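PDB 4N4P: acylneuraminate lyase from Mycoplasma synoviae, which belongs to the dihydrodipicolinate synthetase family and has its TIM-barrel enzyme fold, a parallel eight-stranded barrel ringed by helices. Local coordinates for residues A95-K99 with I128-I134; D104-T110 with I134-Y140; A259-H264 with A287-T291. All blocks are in the same frame, centred on the assembly; numbering follows the deposited sequence.

Contact 1 (A95-K99 with I128-I134)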
ATOM      1  N   ALA A  95       9.824  -3.871 -33.763  1.00 13.45           N
ATOM      2  CA  ALA A  95      11.098  -4.594 -33.524  1.00 13.23           C
ATOM      3  C   ALA A  95      11.843  -4.815 -34.832  1.00 13.74           C
ATOM      4  O   ALA A  95      13.058  -4.611 -34.911  1.00 12.91           O
ATOM      5  CB  ALA A  95      10.861  -5.932 -32.801  1.00 13.46           C
ATOM      6  N   LYS A  96      11.111  -5.208 -35.875  1.00 13.29           N
ATOM      7  CA  LYS A  96      11.724  -5.382 -37.206  1.00 13.77           C
ATOM      8  C   LYS A  96      12.236  -4.084 -37.778  1.00 13.76           C
ATOM      9  O   LYS A  96      13.325  -4.044 -38.371  1.00 12.86           O
ATOM     10  CB  LYS A  96      10.721  -6.015 -38.195  1.00 13.72           C
ATOM     11  CG  LYS A  96      10.365  -7.429 -37.864  1.00 16.80           C
ATOM     12  CD  LYS A  96       9.315  -7.979 -38.849  1.00 21.10           C
ATOM     13  CE  LYS A  96       8.583  -9.213 -38.312  1.00 24.50           C
ATOM     14  NZ  LYS A  96       9.412 -10.462 -38.250  1.00 28.13           N
ATOM     15  N   LEU A  97      11.467  -3.003 -37.606  1.00 12.41           N
ATOM     16  CA  LEU A  97      11.910  -1.689 -38.060  1.00 12.56           C
ATOM     17  C   LEU A  97      13.160  -1.214 -37.311  1.00 12.32           C
ATOM     18  O   LEU A  97      14.070  -0.674 -37.936  1.00 11.60           O
ATOM     19  CB  LEU A  97      10.793  -0.632 -37.930  1.00 12.66           C
ATOM     20  CG  LEU A  97      11.110   0.771 -38.456  1.00 13.36           C
ATOM     21  CD1 LEU A  97      11.479   0.775 -39.947  1.00 16.48           C
ATOM     22  CD2 LEU A  97       9.955   1.759 -38.185  1.00 12.12           C
ATOM     23  N   ALA A  98      13.180  -1.384 -35.984  1.00 11.21           N
ATOM     24  CA  ALA A  98      14.343  -1.021 -35.181  1.00 11.66           C
ATOM     25  C   ALA A  98      15.597  -1.710 -35.726  1.00 12.21           C
ATOM     26  O   ALA A  98      16.657  -1.113 -35.813  1.00 11.69           O
ATOM     27  CB  ALA A  98      14.131  -1.408 -33.714  1.00 11.43           C
ATOM     28  N   LYS A  99      15.451  -2.971 -36.102  1.00 12.67           N
ATOM     29  CA  LYS A  99      16.604  -3.724 -36.594  1.00 13.86           C
ATOM     30  C   LYS A  99      17.043  -3.199 -37.971  1.00 13.58           C
ATOM     31  O   LYS A  99      18.239  -2.997 -38.230  1.00 13.67           O
ATOM     32  CB  LYS A  99      16.249  -5.204 -36.666  1.00 13.83           C
ATOM     33  CG  LYS A  99      17.317  -6.076 -37.381  1.00 16.25           C
ATOM     34  CD  LYS A  99      18.644  -6.043 -36.662  1.00 19.11           C
ATOM     35  CE  LYS A  99      19.661  -7.019 -37.321  1.00 23.67           C
ATOM     36  NZ  LYS A  99      19.265  -8.448 -37.093  1.00 24.59           N
ATOM     37  N   ILE A 128       7.680 -11.114 -28.915  1.00 16.55           N
ATOM     38  CA  ILE A 128       8.473 -10.005 -29.465  1.00 17.40           C
ATOM     39  C   ILE A 128       9.853 -10.511 -29.928  1.00 18.00           C
ATOM     40  O   ILE A 128      10.354 -10.104 -30.964  1.00 18.39           O
ATOM     41  CB  ILE A 128       8.644  -8.821 -28.472  1.00 16.96           C
ATOM     42  CG1 ILE A 128       7.279  -8.324 -27.984  1.00 16.37           C
ATOM     43  CG2 ILE A 128       9.445  -7.657 -29.147  1.00 17.97           C
ATOM     44  CD1 ILE A 128       7.352  -7.407 -26.728  1.00 15.93           C
ATOM     45  N   SER A 129      10.438 -11.426 -29.168  1.00 19.28           N
ATOM     46  CA  SER A 129      11.781 -11.952 -29.469  1.00 20.49           C
ATOM     47  C   SER A 129      11.872 -12.661 -30.819  1.00 21.44           C
ATOM     48  O   SER A 129      12.901 -12.621 -31.468  1.00 21.71           O
ATOM     49  CB  SER A 129      12.215 -12.925 -28.375  1.00 20.27           C
ATOM     50  OG  SER A 129      11.526 -14.163 -28.493  1.00 23.05           O
ATOM     51  N   LYS A 130      10.796 -13.318 -31.233  1.00 22.09           N
ATOM     52  CA  LYS A 130      10.797 -14.030 -32.516  1.00 23.02           C
ATOM     53  C   LYS A 130      10.829 -13.094 -33.716  1.00 22.67           C
ATOM     54  O   LYS A 130      11.190 -13.509 -34.818  1.00 22.99           O
ATOM     55  CB  LYS A 130       9.583 -14.941 -32.608  1.00 23.29           C
ATOM     56  CG  LYS A 130       9.830 -16.378 -32.192  1.00 27.13           C
ATOM     57  CD  LYS A 130       9.684 -16.595 -30.720  1.00 31.22           C
ATOM     58  CE  LYS A 130       9.198 -18.015 -30.430  1.00 34.19           C
ATOM     59  NZ  LYS A 130       9.124 -18.225 -28.949  1.00 37.95           N
ATOM     60  N   ALA A 131      10.452 -11.828 -33.514  1.00 21.90           N
ATOM     61  CA  ALA A 131      10.274 -10.884 -34.622  1.00 21.05           C
ATOM     62  C   ALA A 131      11.566 -10.452 -35.313  1.00 20.64           C
ATOM     63  O   ALA A 131      11.577 -10.214 -36.524  1.00 21.05           O
ATOM     64  CB  ALA A 131       9.496  -9.641 -34.145  1.00 20.85           C
ATOM     65  N   ALA A 132      12.643 -10.309 -34.546  1.00 19.98           N
ATOM     66  CA  ALA A 132      13.893  -9.768 -35.076  1.00 19.60           C
ATOM     67  C   ALA A 132      15.010 -10.069 -34.112  1.00 19.27           C
ATOM     68  O   ALA A 132      14.792 -10.171 -32.901  1.00 19.53           O
ATOM     69  CB  ALA A 132      13.801  -8.252 -35.285  1.00 18.96           C
ATOM     70  N   ASP A 133      16.202 -10.219 -34.671  1.00 19.14           N
ATOM     71  CA  ASP A 133      17.402 -10.445 -33.891  1.00 18.79           C
ATOM     72  C   ASP A 133      18.043  -9.111 -33.555  1.00 17.84           C
ATOM     73  O   ASP A 133      18.848  -8.550 -34.310  1.00 18.00           O
ATOM     74  CB  ASP A 133      18.345 -11.389 -34.645  1.00 19.89           C
ATOM     75  CG  ASP A 133      17.813 -12.824 -34.682  1.00 23.05           C
ATOM     76  OD1 ASP A 133      16.916 -13.191 -33.869  1.00 24.40           O
ATOM     77  OD2 ASP A 133      18.294 -13.597 -35.541  1.00 28.91           O
ATOM     78  N   ILE A 134      17.629  -8.586 -32.410  1.00 16.17           N
ATOM     79  CA  ILE A 134      18.081  -7.297 -31.925  1.00 13.74           C
ATOM     80  C   ILE A 134      17.999  -7.403 -30.395  1.00 13.00           C
ATOM     81  O   ILE A 134      17.094  -8.032 -29.862  1.00 12.51           O
ATOM     82  CB  ILE A 134      17.237  -6.117 -32.517  1.00 14.22           C
ATOM     83  CG1 ILE A 134      17.775  -4.757 -32.021  1.00 13.80           C
ATOM     84  CG2 ILE A 134      15.732  -6.326 -32.206  1.00 12.03           C
ATOM     85  CD1 ILE A 134      17.155  -3.501 -32.728  1.00 13.80           C
TER
HETATM   86  O   HOH W   1      16.709  -9.894 -37.648  1.00 22.74           O
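A95 meets A131 and I128 where two neighbouring outer helices of the TIM barrel, 88-100 and 118-131, pack side by side. A95 CB lies 4.2 Å from A131 CB, with I128 CG2 at a similar distance. The small side chains at this point probably allow close approach. The A95 carbonyl also faces the A132 methyl, with A95 O 3.7 Å from A132 CB.

K96 runs along the outer side of the same junction. Its CG stands beside the backbone N (chi1 -67°), and the chain stays extended until it bends at the last torsion. That bend brings NZ onto the A131 carbonyl, a hydrogen bond of 2.8 Å from K96 NZ to A131 O. The ammonium lies in the carbonyl plane, on a lone pair. A131 lies near the C-terminal end of helix 118-131, where the helix dipole would probably suit a positive charge.

A98 turns inward. Its methyl touches the tip of I134, at 3.8 Å from A98 CB to I134 CD1. I134 leads from the turn into strand 136-139, and I106 of strand 105-108 lies beneath both residues.

K99 bends twice, at chi2 and chi4, and folds back over the turn. Its CB rests near the A132 methyl, while NZ reaches the backbone beyond. The D133 carboxylate takes no direct part; its OD1 pairs with K161. K99 instead donates from NZ to D133 O at 2.8 Å, tilted 21° from the carbonyl plane. A water takes a second bond from K99 NZ and also accepts from D133 N, so K99 NZ holds D133 O directly and D133 N through one water.

Contact 2 (D104-T110 with I134-Y140)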
ATOM      1  N   ASP A 104      20.502  -0.042 -31.573  1.00 10.72           N
ATOM      2  CA  ASP A 104      21.422  -0.877 -30.797  1.00 10.63           C
ATOM      3  C   ASP A 104      20.685  -1.848 -29.882  1.00 10.21           C
ATOM      4  O   ASP A 104      21.176  -2.951 -29.556  1.00 10.50           O
ATOM      5  CB  ASP A 104      22.366   0.036 -30.025  1.00  9.60           C
ATOM      6  CG  ASP A 104      23.235   0.836 -30.938  1.00 11.84           C
ATOM      7  OD1 ASP A 104      24.147   0.232 -31.573  1.00 14.75           O
ATOM      8  OD2 ASP A 104      23.020   2.052 -31.052  1.00 11.34           O
ATOM      9  N   ALA A 105      19.493  -1.438 -29.456  1.00  9.22           N
ATOM     10  CA  ALA A 105      18.624  -2.305 -28.678  1.00  8.80           C
ATOM     11  C   ALA A 105      17.181  -1.812 -28.780  1.00  8.76           C
ATOM     12  O   ALA A 105      16.912  -0.679 -29.201  1.00  9.60           O
ATOM     13  CB  ALA A 105      19.037  -2.354 -27.187  1.00  7.79           C
ATOM     14  N   ILE A 106      16.279  -2.659 -28.328  1.00 10.31           N
ATOM     15  CA  ILE A 106      14.890  -2.280 -28.139  1.00 10.34           C
ATOM     16  C   ILE A 106      14.539  -2.580 -26.702  1.00 11.27           C
ATOM     17  O   ILE A 106      15.277  -3.296 -26.003  1.00 10.67           O
ATOM     18  CB  ILE A 106      13.912  -3.048 -29.088  1.00 10.72           C
ATOM     19  CG1 ILE A 106      14.130  -4.569 -28.968  1.00 10.94           C
ATOM     20  CG2 ILE A 106      14.052  -2.556 -30.535  1.00 11.33           C
ATOM     21  CD1 ILE A 106      13.155  -5.425 -29.764  1.00 12.78           C
ATOM     22  N   SER A 107      13.426  -2.008 -26.241  1.00 10.78           N
ATOM     23  CA  SER A 107      12.906  -2.355 -24.938  1.00 10.30           C
ATOM     24  C   SER A 107      11.404  -2.459 -25.115  1.00 10.83           C
ATOM     25  O   SER A 107      10.858  -1.968 -26.108  1.00 10.14           O
ATOM     26  CB  SER A 107      13.263  -1.283 -23.888  1.00 10.63           C
ATOM     27  OG  SER A 107      12.527  -0.099 -24.161  1.00 11.88           O
ATOM     28  N   ALA A 108      10.726  -3.076 -24.150  1.00 10.56           N
ATOM     29  CA  ALA A 108       9.263  -3.139 -24.199  1.00 10.89           C
ATOM     30  C   ALA A 108       8.736  -3.073 -22.788  1.00 11.60           C
ATOM     31  O   ALA A 108       9.116  -3.882 -21.931  1.00 10.70           O
ATOM     32  CB  ALA A 108       8.792  -4.414 -24.873  1.00 11.33           C
ATOM     33  N   ILE A 109       7.869  -2.103 -22.536  1.00 11.87           N
ATOM     34  CA  ILE A 109       7.198  -2.034 -21.252  1.00 12.95           C
ATOM     35  C   ILE A 109       6.423  -3.321 -20.922  1.00 13.17           C
ATOM     36  O   ILE A 109       5.964  -4.033 -21.814  1.00 13.40           O
ATOM     37  CB  ILE A 109       6.252  -0.826 -21.192  1.00 13.27           C
ATOM     38  CG1 ILE A 109       5.259  -0.888 -22.366  1.00 15.03           C
ATOM     39  CG2 ILE A 109       7.058   0.469 -21.307  1.00 13.98           C
ATOM     40  CD1 ILE A 109       3.937  -0.371 -21.963  1.00 21.53           C
ATOM     41  N   THR A 110       6.256  -3.586 -19.636  1.00 13.75           N
ATOM     42  CA  THR A 110       5.329  -4.595 -19.144  1.00 15.73           C
ATOM     43  C   THR A 110       3.923  -4.336 -19.709  1.00 15.67           C
ATOM     44  O   THR A 110       3.471  -3.193 -19.692  1.00 16.64           O
ATOM     45  CB  THR A 110       5.221  -4.478 -17.592  1.00 15.91           C
ATOM     46  OG1 THR A 110       6.536  -4.408 -17.017  1.00 19.60           O
ATOM     47  CG2 THR A 110       4.467  -5.653 -16.994  1.00 19.44           C
ATOM     48  N   ILE A 134      17.629  -8.586 -32.410  1.00 16.17           N
ATOM     49  CA  ILE A 134      18.081  -7.297 -31.925  1.00 13.74           C
ATOM     50  C   ILE A 134      17.999  -7.403 -30.395  1.00 13.00           C
ATOM     51  O   ILE A 134      17.094  -8.032 -29.862  1.00 12.51           O
ATOM     52  CB  ILE A 134      17.237  -6.117 -32.517  1.00 14.22           C
ATOM     53  CG1 ILE A 134      17.775  -4.757 -32.021  1.00 13.80           C
ATOM     54  CG2 ILE A 134      15.732  -6.326 -32.206  1.00 12.03           C
ATOM     55  CD1 ILE A 134      17.155  -3.501 -32.728  1.00 13.80           C
ATOM     56  N   PRO A 135      18.985  -6.848 -29.677  1.00 12.64           N
ATOM     57  CA  PRO A 135      18.957  -7.039 -28.224  1.00 11.50           C
ATOM     58  C   PRO A 135      17.742  -6.379 -27.594  1.00 11.69           C
ATOM     59  O   PRO A 135      17.362  -5.294 -28.017  1.00 12.11           O
ATOM     60  CB  PRO A 135      20.232  -6.331 -27.776  1.00 12.15           C
ATOM     61  CG  PRO A 135      21.170  -6.546 -28.915  1.00 11.66           C
ATOM     62  CD  PRO A 135      20.275  -6.290 -30.120  1.00 12.69           C
ATOM     63  N   MET A 136      17.149  -7.055 -26.611  1.00 11.34           N
ATOM     64  CA  MET A 136      15.984  -6.553 -25.888  1.00 11.85           C
ATOM     65  C   MET A 136      16.316  -6.254 -24.423  1.00 11.30           C
ATOM     66  O   MET A 136      16.994  -7.052 -23.729  1.00 10.36           O
ATOM     67  CB  MET A 136      14.837  -7.586 -25.982  1.00 11.82           C
ATOM     68  CG  MET A 136      13.757  -7.473 -24.934  1.00 13.75           C
ATOM     69  SD  MET A 136      12.740  -5.986 -25.221  1.00 17.26           S
ATOM     70  CE  MET A 136      11.739  -6.542 -26.595  1.00 13.79           C
ATOM     71  N   LEU A 137      15.835  -5.097 -23.951  1.00 10.91           N
ATOM     72  CA  LEU A 137      15.827  -4.772 -22.532  1.00 11.86           C
ATOM     73  C   LEU A 137      14.399  -4.876 -22.034  1.00 12.43           C
ATOM     74  O   LEU A 137      13.539  -4.124 -22.498  1.00 13.13           O
ATOM     75  CB  LEU A 137      16.343  -3.328 -22.310  1.00 11.44           C
ATOM     76  CG  LEU A 137      17.830  -3.206 -22.646  1.00 13.89           C
ATOM     77  CD1 LEU A 137      18.210  -1.693 -22.842  1.00 14.07           C
ATOM     78  CD2 LEU A 137      18.656  -3.911 -21.575  1.00 12.76           C
ATOM     79  N   ILE A 138      14.130  -5.808 -21.118  1.00 12.24           N
ATOM     80  CA  ILE A 138      12.801  -5.916 -20.558  1.00 12.53           C
ATOM     81  C   ILE A 138      12.623  -4.868 -19.453  1.00 13.01           C
ATOM     82  O   ILE A 138      13.599  -4.298 -18.956  1.00 14.56           O
ATOM     83  CB  ILE A 138      12.497  -7.341 -20.060  1.00 13.44           C
ATOM     84  CG1 ILE A 138      13.454  -7.754 -18.941  1.00 13.83           C
ATOM     85  CG2 ILE A 138      12.587  -8.347 -21.223  1.00 11.83           C
ATOM     86  CD1 ILE A 138      13.108  -9.086 -18.319  1.00 17.51           C
ATOM     87  N   TYR A 139      11.387  -4.552 -19.116  1.00 12.18           N
ATOM     88  CA  TYR A 139      11.148  -3.618 -18.038  1.00 13.41           C
ATOM     89  C   TYR A 139      11.081  -4.404 -16.753  1.00 14.76           C
ATOM     90  O   TYR A 139      10.496  -5.473 -16.724  1.00 13.98           O
ATOM     91  CB  TYR A 139       9.847  -2.864 -18.258  1.00 12.42           C
ATOM     92  CG  TYR A 139      10.068  -1.524 -18.905  1.00 12.50           C
ATOM     93  CD1 TYR A 139       9.740  -0.347 -18.232  1.00 13.32           C
ATOM     94  CD2 TYR A 139      10.626  -1.427 -20.177  1.00 11.83           C
ATOM     95  CE1 TYR A 139       9.940   0.905 -18.821  1.00 12.16           C
ATOM     96  CE2 TYR A 139      10.826  -0.217 -20.766  1.00 12.11           C
ATOM     97  CZ  TYR A 139      10.475   0.963 -20.085  1.00 13.92           C
ATOM     98  OH  TYR A 139      10.711   2.186 -20.665  1.00 14.41           O
ATOM     99  N   TYR A 140      11.706  -3.880 -15.704  1.00 16.89           N
ATOM    100  CA  TYR A 140      11.607  -4.530 -14.427  1.00 19.64           C
ATOM    101  C   TYR A 140      10.163  -4.556 -13.931  1.00 22.97           C
ATOM    102  O   TYR A 140       9.412  -3.580 -14.068  1.00 23.33           O
ATOM    103  CB  TYR A 140      12.531  -3.909 -13.398  1.00 19.12           C
ATOM    104  CG  TYR A 140      12.338  -4.520 -12.030  1.00 18.99           C
ATOM    105  CD1 TYR A 140      12.672  -5.856 -11.775  1.00 17.31           C
ATOM    106  CD2 TYR A 140      11.789  -3.768 -11.001  1.00 19.10           C
ATOM    107  CE1 TYR A 140      12.469  -6.420 -10.482  1.00 18.78           C
ATOM    108  CE2 TYR A 140      11.591  -4.308  -9.750  1.00 19.25           C
ATOM    109  CZ  TYR A 140      11.927  -5.618  -9.488  1.00 19.51           C
ATOM    110  OH  TYR A 140      11.716  -6.061  -8.198  1.00 22.73           O
TER
HETATM  111  O   HOH W   2       8.071  -6.368 -17.788  1.00 29.66           O
HETATM  112  O   HOH W   3       7.057  -3.270 -14.733  1.00 44.94           O
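I106 has CG1 set between its backbone N and carbonyl carbon (chi1 53°), and M136 bends at chi2 and chi3. These torsions bring I106 CD1 and M136 CE together at 3.6 Å. The strands that carry them, 105-108 and 136-139, are parallel neighbours in the TIM barrel, joined by helix 118-131 in a beta-alpha-beta unit.

The register pairs I106 with M136 and S107 with L137. Both backbone polar groups of I106 are bonded to the neighbouring strand segment. I106 N donates to P135 O at 2.9 Å, nearly along the C=O axis. I106 O accepts from L137 N at 2.8 Å, in the carbonyl plane. The next bond, A108 N to L137 O, is weak.

I106, A108 and M136 point to the helix side of the sheet. I106 CD1 also meets I134 CG2, while the M136 methyl reaches A108 CB. I128 of helix 118-131 covers both M136 and A108. S107 and L137 point to the other side, into the barrel, where S107 OG bonds to Y46 OH.

Just beyond strand 105-108, I109 lays CG2 over one face of the Y139 ring. This CH-pi contact measures 3.8 Å from I109 CG2 to the ring centroid, 15° off the normal. S107 OG sits at the edge of that ring, near its plane. Y46 and K167 hydrogen-bond to Y139 OH and hold that end of the ring in position. I109 also packs on Y113 of a second subunit.

At the far end T110 crosses obliquely past Y139. Two waters bridge its hydroxyl to backbone oxygens at the end of strand 136-139 and just after it, one to Y139 O, the other to Y140 O; each lies 2.6 Å from T110 OG1.

Contact 3 (A259-H264 with A287-T291)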
ATOM      1  N   ALA A 259       9.715  22.955 -22.790  1.00  8.89           N
ATOM      2  CA  ALA A 259       9.895  24.399 -22.609  1.00  8.75           C
ATOM      3  C   ALA A 259      11.353  24.807 -22.461  1.00  8.71           C
ATOM      4  O   ALA A 259      11.792  25.848 -22.991  1.00  7.76           O
ATOM      5  CB  ALA A 259       9.085  24.891 -21.409  1.00  8.34           C
ATOM      6  N   ILE A 260      12.109  23.989 -21.728  1.00  8.46           N
ATOM      7  CA  ILE A 260      13.545  24.245 -21.559  1.00  9.52           C
ATOM      8  C   ILE A 260      14.250  24.142 -22.897  1.00 10.18           C
ATOM      9  O   ILE A 260      15.049  25.005 -23.255  1.00 10.72           O
ATOM     10  CB  ILE A 260      14.166  23.347 -20.471  1.00  9.20           C
ATOM     11  CG1 ILE A 260      13.583  23.753 -19.106  1.00  8.86           C
ATOM     12  CG2 ILE A 260      15.720  23.462 -20.484  1.00 11.25           C
ATOM     13  CD1 ILE A 260      13.812  22.703 -17.974  1.00  7.34           C
ATOM     14  N   MET A 261      13.933  23.100 -23.652  1.00 10.90           N
ATOM     15  CA  MET A 261      14.493  22.972 -24.990  1.00 11.27           C
ATOM     16  C   MET A 261      14.133  24.162 -25.863  1.00 11.62           C
ATOM     17  O   MET A 261      15.032  24.737 -26.490  1.00 12.26           O
ATOM     18  CB  MET A 261      14.087  21.657 -25.637  1.00 11.17           C
ATOM     19  CG  MET A 261      14.754  20.480 -24.963  1.00 11.00           C
ATOM     20  SD  MET A 261      14.408  18.993 -25.900  1.00 12.83           S
ATOM     21  CE  MET A 261      15.014  17.701 -24.803  1.00 13.08           C
ATOM     22  N   ARG A 262      12.851  24.552 -25.873  1.00 12.36           N
ATOM     23  CA  ARG A 262      12.422  25.725 -26.663  1.00 13.45           C
ATOM     24  C   ARG A 262      13.186  26.982 -26.283  1.00 13.47           C
ATOM     25  O   ARG A 262      13.588  27.762 -27.155  1.00 13.92           O
ATOM     26  CB  ARG A 262      10.921  25.984 -26.517  1.00 13.20           C
ATOM     27  CG  ARG A 262      10.058  24.895 -27.148  1.00 13.29           C
ATOM     28  CD  ARG A 262       8.636  25.415 -27.362  1.00 13.54           C
ATOM     29  NE  ARG A 262       8.035  25.929 -26.135  1.00 12.06           N
ATOM     30  CZ  ARG A 262       7.420  25.180 -25.214  1.00 13.22           C
ATOM     31  NH1 ARG A 262       7.363  23.846 -25.331  1.00 14.05           N
ATOM     32  NH2 ARG A 262       6.902  25.764 -24.139  1.00  9.69           N
ATOM     33  N   LEU A 263      13.370  27.186 -24.980  1.00 13.65           N
ATOM     34  CA  LEU A 263      14.170  28.298 -24.442  1.00 14.40           C
ATOM     35  C   LEU A 263      15.602  28.281 -24.985  1.00 14.55           C
ATOM     36  O   LEU A 263      16.222  29.336 -25.116  1.00 14.63           O
ATOM     37  CB  LEU A 263      14.198  28.253 -22.906  1.00 13.98           C
ATOM     38  CG  LEU A 263      14.989  29.328 -22.153  1.00 16.61           C
ATOM     39  CD1 LEU A 263      14.352  30.709 -22.398  1.00 15.72           C
ATOM     40  CD2 LEU A 263      15.048  28.985 -20.639  1.00 15.80           C
ATOM     41  N   HIS A 264      16.121  27.094 -25.289  1.00 15.03           N
ATOM     42  CA  HIS A 264      17.472  26.964 -25.856  1.00 15.71           C
ATOM     43  C   HIS A 264      17.464  26.943 -27.396  1.00 16.12           C
ATOM     44  O   HIS A 264      18.456  26.516 -28.014  1.00 15.95           O
ATOM     45  CB  HIS A 264      18.147  25.716 -25.304  1.00 16.65           C
ATOM     46  CG  HIS A 264      18.556  25.856 -23.876  1.00 17.48           C
ATOM     47  ND1 HIS A 264      17.660  25.762 -22.831  1.00 20.94           N
ATOM     48  CD2 HIS A 264      19.756  26.135 -23.322  1.00 21.06           C
ATOM     49  CE1 HIS A 264      18.298  25.958 -21.690  1.00 19.36           C
ATOM     50  NE2 HIS A 264      19.572  26.185 -21.961  1.00 21.88           N
ATOM     51  N   ALA A 287      10.853  27.410 -17.252  1.00  9.82           N
ATOM     52  CA  ALA A 287      12.054  27.002 -17.993  1.00 10.39           C
ATOM     53  C   ALA A 287      13.258  27.861 -17.672  1.00 10.07           C
ATOM     54  O   ALA A 287      14.349  27.340 -17.475  1.00 10.47           O
ATOM     55  CB  ALA A 287      11.795  26.962 -19.493  1.00 10.55           C
ATOM     56  N   GLU A 288      13.063  29.179 -17.582  1.00 10.33           N
ATOM     57  CA  GLU A 288      14.152  30.085 -17.208  1.00 10.23           C
ATOM     58  C   GLU A 288      14.629  29.837 -15.803  1.00  9.94           C
ATOM     59  O   GLU A 288      15.813  29.796 -15.579  1.00 10.97           O
ATOM     60  CB  GLU A 288      13.717  31.544 -17.277  1.00 10.76           C
ATOM     61  CG  GLU A 288      13.392  32.019 -18.661  1.00 14.23           C
ATOM     62  CD  GLU A 288      12.925  33.471 -18.613  1.00 19.66           C
ATOM     63  OE1 GLU A 288      11.775  33.718 -18.220  1.00 22.00           O
ATOM     64  OE2 GLU A 288      13.721  34.353 -18.940  1.00 22.98           O
ATOM     65  N   PHE A 289      13.697  29.688 -14.867  1.00  9.50           N
ATOM     66  CA  PHE A 289      14.029  29.366 -13.460  1.00  8.74           C
ATOM     67  C   PHE A 289      14.935  28.135 -13.372  1.00  8.34           C
ATOM     68  O   PHE A 289      16.013  28.183 -12.756  1.00  8.72           O
ATOM     69  CB  PHE A 289      12.738  29.171 -12.631  1.00  8.99           C
ATOM     70  CG  PHE A 289      12.927  28.422 -11.324  1.00  7.91           C
ATOM     71  CD1 PHE A 289      13.691  28.949 -10.290  1.00  8.68           C
ATOM     72  CD2 PHE A 289      12.293  27.185 -11.128  1.00  7.80           C
ATOM     73  CE1 PHE A 289      13.888  28.237  -9.098  1.00  9.55           C
ATOM     74  CE2 PHE A 289      12.451  26.470  -9.932  1.00  8.13           C
ATOM     75  CZ  PHE A 289      13.256  27.001  -8.907  1.00  8.98           C
ATOM     76  N   ILE A 290      14.506  27.036 -13.986  1.00  7.06           N
ATOM     77  CA  ILE A 290      15.354  25.809 -13.995  1.00  6.94           C
ATOM     78  C   ILE A 290      16.720  26.047 -14.646  1.00  7.35           C
ATOM     79  O   ILE A 290      17.761  25.634 -14.105  1.00  8.44           O
ATOM     80  CB  ILE A 290      14.647  24.640 -14.680  1.00  6.07           C
ATOM     81  CG1 ILE A 290      13.316  24.295 -13.964  1.00  5.37           C
ATOM     82  CG2 ILE A 290      15.622  23.365 -14.822  1.00  7.82           C
ATOM     83  CD1 ILE A 290      13.457  23.793 -12.502  1.00  9.19           C
ATOM     84  N   THR A 291      16.699  26.637 -15.836  1.00  8.14           N
ATOM     85  CA  THR A 291      17.917  26.911 -16.612  1.00  9.08           C
ATOM     86  C   THR A 291      18.931  27.754 -15.835  1.00  7.67           C
ATOM     87  O   THR A 291      20.119  27.392 -15.749  1.00  7.27           O
ATOM     88  CB  THR A 291      17.569  27.582 -17.979  1.00  9.89           C
ATOM     89  OG1 THR A 291      16.812  26.667 -18.772  1.00 10.59           O
ATOM     90  CG2 THR A 291      18.811  27.970 -18.747  1.00 10.96           C
TER
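The segments 259-263 and 287-291, of helices 253-263 and 280-294, cross at -80° with their axes 9.3 Å apart, and I260 and A287 make the closest backbone approach.

A287 sits at the crossing. A287 CB is 3.7 Å from I260 CG1 and 3.9 Å from A259 CB. The I260 chain continues past it, and I260 CD1 meets I290 CG2 at 3.7 Å, the two side chains crossing at about a right angle.

L263 reaches out with CG anti to the backbone N (chi1 180°). Its CD2 branch enters between A287, E288 and T291. It meets T291 tip to tip, at 3.5 Å from L263 CD2 to T291 OG1. That hydroxyl is already committed to its own helix: T291 OG1 donates to A287 O at 2.9 Å. T291 N donates to the same oxygen from the opposite face of the carbonyl plane, so A287 O is gripped twice.

H264, just past the helix end, folds its ring back. H264 ND1 donates almost straight to I260 O at 2.8 Å, with I260 O in the plane of the H264 ring, though the donor stands above the carbonyl plane. This bond helps fix the ring with CE1 toward T291, whose hydroxyl lies at the ring edge.

Hydrophobic contact carries this join between two C-terminal helices, outside the barrel strands. Helix 231-248 packs against I260 and I290, and helix 212-227 covers I260 from V214.

Overall arrangement
From the N terminus, the chain reaches helix 88-100 and then strand 105-108, the first halves of contacts 1 and 2. It passes through helix 118-131 and the turn after it to strand 136-139; these supply the second halves. The two loops therefore cross. The contacts share I134 and touch directly, with centres 10 Å apart: A95 and A98 pack on I106, and I128 on M136 and A108. Together they tie two barrel strands to the helical layer outside them. Contact 3 comes later in series. It closes a loop of 22 residues between helices 253-263 and 280-294, on the opposite side of the chain's centre, about 17 Å from contact 2 at the nearest atoms.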